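Local coordinates for methyl-CpG-binding domain protein 1 (Homo sapiens, PDB 6D1T), which binds DNA methylated at the cytosines of CpG dinucleotides through its methyl-CpG-binding domain, the part in this structure, and represses transcription from methylated promoters, at residues L8-L13 with T35-P40. Numbering follows the deposited sequence.
Sequences LDCPAL and TYYQSP
The ring of Y37 meets residues 8-13 along its CD1–CE1 side: the sulfur of C10 sits at the edge, near the ring plane, while a methyl of L13 comes in obliquely beside it. This is a Cys sulfur-aromatic contact in the small core of the methyl-CpG-binding domain, on one side of its antiparallel sheet. Strand 18-23 runs between the two segments and bonds by its backbone to both, L8 pairing with R19 and Q38 with K18, so the side chains of C10 and Y37 span 8.5 Å between their CA atoms. The sulfur lies 5.2 Å from the centroid of the Y37 ring and 77° off its normal, which puts SG alongside the ring hydrogens rather than over the pi cloud. C10 gets it there with SG anti to the backbone N (chi1 179°).

L13 ends a short turn, 11-13, of helical backbone conformation, and its N bonds back to C10 O at 3.2 Å; that turn brings both side chains to the same ring. The L13 side chain crosses that of Y37 at about a right angle, and CD1 is the branch that touches. At the far end of the ring, Y37 OH is satisfied by a hydrogen bond to the backbone oxygen of F66; the rings of the two residues also pack edge-to-face. The preceding Y36 packs on a modified base of the bound DNA. L13 CD1 lies 3.8 Å from Y37 CD1, and C10 SG 3.9 Å from Y37 CE1.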
ATOM      1  N   LEU A   8       0.116  -7.865  -5.776  1.00 47.15           N
ATOM      2  CA  LEU A   8       0.754  -7.490  -7.027  1.00 46.47           C
ATOM      3  C   LEU A   8       1.992  -6.650  -6.762  1.00 43.41           C
ATOM      4  O   LEU A   8       2.000  -5.841  -5.907  1.00 40.00           O
ATOM      5  CB  LEU A   8      -0.204  -6.654  -7.864  1.00 46.79           C
ATOM      6  CG  LEU A   8      -1.516  -7.329  -8.224  1.00 49.90           C
ATOM      7  CD1 LEU A   8      -2.323  -6.402  -9.103  1.00 51.22           C
ATOM      8  CD2 LEU A   8      -1.286  -8.672  -8.923  1.00 52.27           C
ATOM      9  N   ASP A   9       2.991  -6.801  -7.604  1.00 43.94           N
ATOM     10  CA  ASP A   9       4.163  -5.966  -7.509  1.00 42.77           C
ATOM     11  C   ASP A   9       3.757  -4.483  -7.492  1.00 42.04           C
ATOM     12  O   ASP A   9       2.842  -4.052  -8.207  1.00 41.34           O
ATOM     13  CB  ASP A   9       5.098  -6.223  -8.683  1.00 43.87           C
ATOM     14  CG  ASP A   9       5.544  -7.659  -8.765  1.00 44.71           C
ATOM     15  OD1 ASP A   9       5.863  -8.222  -7.715  1.00 44.82           O
ATOM     16  OD2 ASP A   9       5.577  -8.195  -9.878  1.00 48.04           O
ATOM     17  N   CYS A  10       4.499  -3.709  -6.739  1.00 41.25           N
ATOM     18  CA  CYS A  10       4.343  -2.288  -6.760  1.00 42.50           C
ATOM     19  C   CYS A  10       5.695  -1.636  -7.099  1.00 44.02           C
ATOM     20  O   CYS A  10       6.478  -1.349  -6.211  1.00 43.45           O
ATOM     21  CB  CYS A  10       3.809  -1.779  -5.424  1.00 41.08           C
ATOM     22  SG  CYS A  10       3.635   0.017  -5.416  1.00 42.37           S
ATOM     23  N   PRO A  11       5.968  -1.411  -8.395  1.00 47.63           N
ATOM     24  CA  PRO A  11       7.268  -0.841  -8.865  1.00 50.40           C
ATOM     25  C   PRO A  11       7.469   0.651  -8.530  1.00 52.66           C
ATOM     26  O   PRO A  11       8.573   1.077  -8.333  1.00 53.87           O
ATOM     27  CB  PRO A  11       7.277  -1.023 -10.385  1.00 52.09           C
ATOM     28  CG  PRO A  11       5.818  -1.244 -10.776  1.00 51.48           C
ATOM     29  CD  PRO A  11       5.115  -1.779  -9.545  1.00 48.49           C
ATOM     30  N   ALA A  12       6.416   1.435  -8.434  1.00 54.63           N
ATOM     31  CA  ALA A  12       6.540   2.808  -7.902  1.00 55.90           C
ATOM     32  C   ALA A  12       7.330   2.815  -6.588  1.00 54.63           C
ATOM     33  O   ALA A  12       8.024   3.790  -6.308  1.00 58.43           O
ATOM     34  CB  ALA A  12       5.175   3.407  -7.687  1.00 56.31           C
ATOM     35  N   LEU A  13       7.204   1.762  -5.783  1.00 51.32           N
ATOM     36  CA  LEU A  13       7.898   1.684  -4.479  1.00 50.83           C
ATOM     37  C   LEU A  13       9.216   0.938  -4.609  1.00 52.98           C
ATOM     38  O   LEU A  13      10.096   1.156  -3.827  1.00 55.01           O
ATOM     39  CB  LEU A  13       7.019   0.972  -3.445  1.00 47.92           C
ATOM     40  CG  LEU A  13       5.901   1.813  -2.838  1.00 46.61           C
ATOM     41  CD1 LEU A  13       5.218   1.052  -1.747  1.00 44.38           C
ATOM     42  CD2 LEU A  13       6.418   3.145  -2.307  1.00 48.30           C
ATOM     43  N   THR A  35      -6.251  -0.321   0.948  1.00 36.04           N
ATOM     44  CA  THR A  35      -5.062  -0.663   0.243  1.00 37.39           C
ATOM     45  C   THR A  35      -4.015  -1.115   1.268  1.00 39.04           C
ATOM     46  O   THR A  35      -3.844  -0.438   2.274  1.00 38.61           O
ATOM     47  CB  THR A  35      -4.579   0.543  -0.566  1.00 38.86           C
ATOM     48  OG1 THR A  35      -5.476   0.760  -1.650  1.00 43.76           O
ATOM     49  CG2 THR A  35      -3.198   0.361  -1.139  1.00 38.07           C
ATOM     50  N   TYR A  36      -3.343  -2.242   1.001  1.00 39.63           N
ATOM     51  CA  TYR A  36      -2.289  -2.817   1.871  1.00 40.53           C
ATOM     52  C   TYR A  36      -0.949  -2.918   1.106  1.00 41.42           C
ATOM     53  O   TYR A  36      -0.914  -3.102  -0.129  1.00 41.02           O
ATOM     54  CB  TYR A  36      -2.740  -4.187   2.380  1.00 41.64           C
ATOM     55  CG  TYR A  36      -4.018  -4.119   3.178  1.00 42.94           C
ATOM     56  CD1 TYR A  36      -4.010  -3.758   4.513  1.00 43.03           C
ATOM     57  CD2 TYR A  36      -5.244  -4.403   2.604  1.00 44.37           C
ATOM     58  CE1 TYR A  36      -5.186  -3.670   5.251  1.00 43.78           C
ATOM     59  CE2 TYR A  36      -6.424  -4.325   3.328  1.00 43.37           C
ATOM     60  CZ  TYR A  36      -6.404  -3.950   4.658  1.00 43.88           C
ATOM     61  OH  TYR A  36      -7.575  -3.867   5.380  1.00 42.44           O
ATOM     62  N   TYR A  37       0.171  -2.768   1.821  1.00 40.19           N
ATOM     63  CA  TYR A  37       1.460  -3.015   1.209  1.00 38.67           C
ATOM     64  C   TYR A  37       2.225  -4.062   2.019  1.00 40.43           C
ATOM     65  O   TYR A  37       1.973  -4.264   3.204  1.00 40.08           O
ATOM     66  CB  TYR A  37       2.249  -1.719   1.048  1.00 38.33           C
ATOM     67  CG  TYR A  37       1.639  -0.776   0.051  1.00 38.03           C
ATOM     68  CD1 TYR A  37       1.970  -0.842  -1.282  1.00 37.38           C
ATOM     69  CD2 TYR A  37       0.693   0.161   0.438  1.00 37.84           C
ATOM     70  CE1 TYR A  37       1.403   0.019  -2.199  1.00 38.58           C
ATOM     71  CE2 TYR A  37       0.115   1.030  -0.473  1.00 37.93           C
ATOM     72  CZ  TYR A  37       0.455   0.932  -1.801  1.00 37.94           C
ATOM     73  OH  TYR A  37      -0.113   1.750  -2.710  1.00 40.58           O
ATOM     74  N   GLN A  38       3.155  -4.725   1.313  1.00 41.63           N
ATOM     75  CA  GLN A  38       4.071  -5.647   1.877  1.00 42.57           C
ATOM     76  C   GLN A  38       5.472  -5.347   1.313  1.00 41.75           C
ATOM     77  O   GLN A  38       5.712  -5.277   0.073  1.00 39.12           O
ATOM     78  CB  GLN A  38       3.639  -7.082   1.611  1.00 44.80           C
ATOM     79  CG  GLN A  38       4.700  -8.101   2.005  1.00 50.47           C
ATOM     80  CD  GLN A  38       4.210  -9.522   1.817  1.00 54.96           C
ATOM     81  OE1 GLN A  38       3.339 -10.001   2.539  1.00 58.04           O
ATOM     82  NE2 GLN A  38       4.761 -10.207   0.826  1.00 56.56           N
ATOM     83  N   SER A  39       6.387  -5.196   2.262  1.00 39.84           N
ATOM     84  CA  SER A  39       7.703  -4.816   2.013  1.00 41.65           C
ATOM     85  C   SER A  39       8.506  -6.003   1.451  1.00 43.42           C
ATOM     86  O   SER A  39       8.123  -7.183   1.595  1.00 44.18           O
ATOM     87  CB  SER A  39       8.333  -4.296   3.272  1.00 42.60           C
ATOM     88  OG  SER A  39       8.908  -5.373   4.000  1.00 41.31           O
ATOM     89  N   PRO A  40       9.657  -5.705   0.862  1.00 45.24           N
ATOM     90  CA  PRO A  40      10.497  -6.776   0.329  1.00 47.75           C
ATOM     91  C   PRO A  40      10.845  -7.813   1.411  1.00 49.49           C
ATOM     92  O   PRO A  40      10.930  -9.003   1.111  1.00 50.37           O
ATOM     93  CB  PRO A  40      11.766  -6.097  -0.235  1.00 49.29           C
ATOM     94  CG  PRO A  40      11.561  -4.595  -0.051  1.00 48.75           C
ATOM     95  CD  PRO A  40      10.157  -4.381   0.496  1.00 46.33           C
TER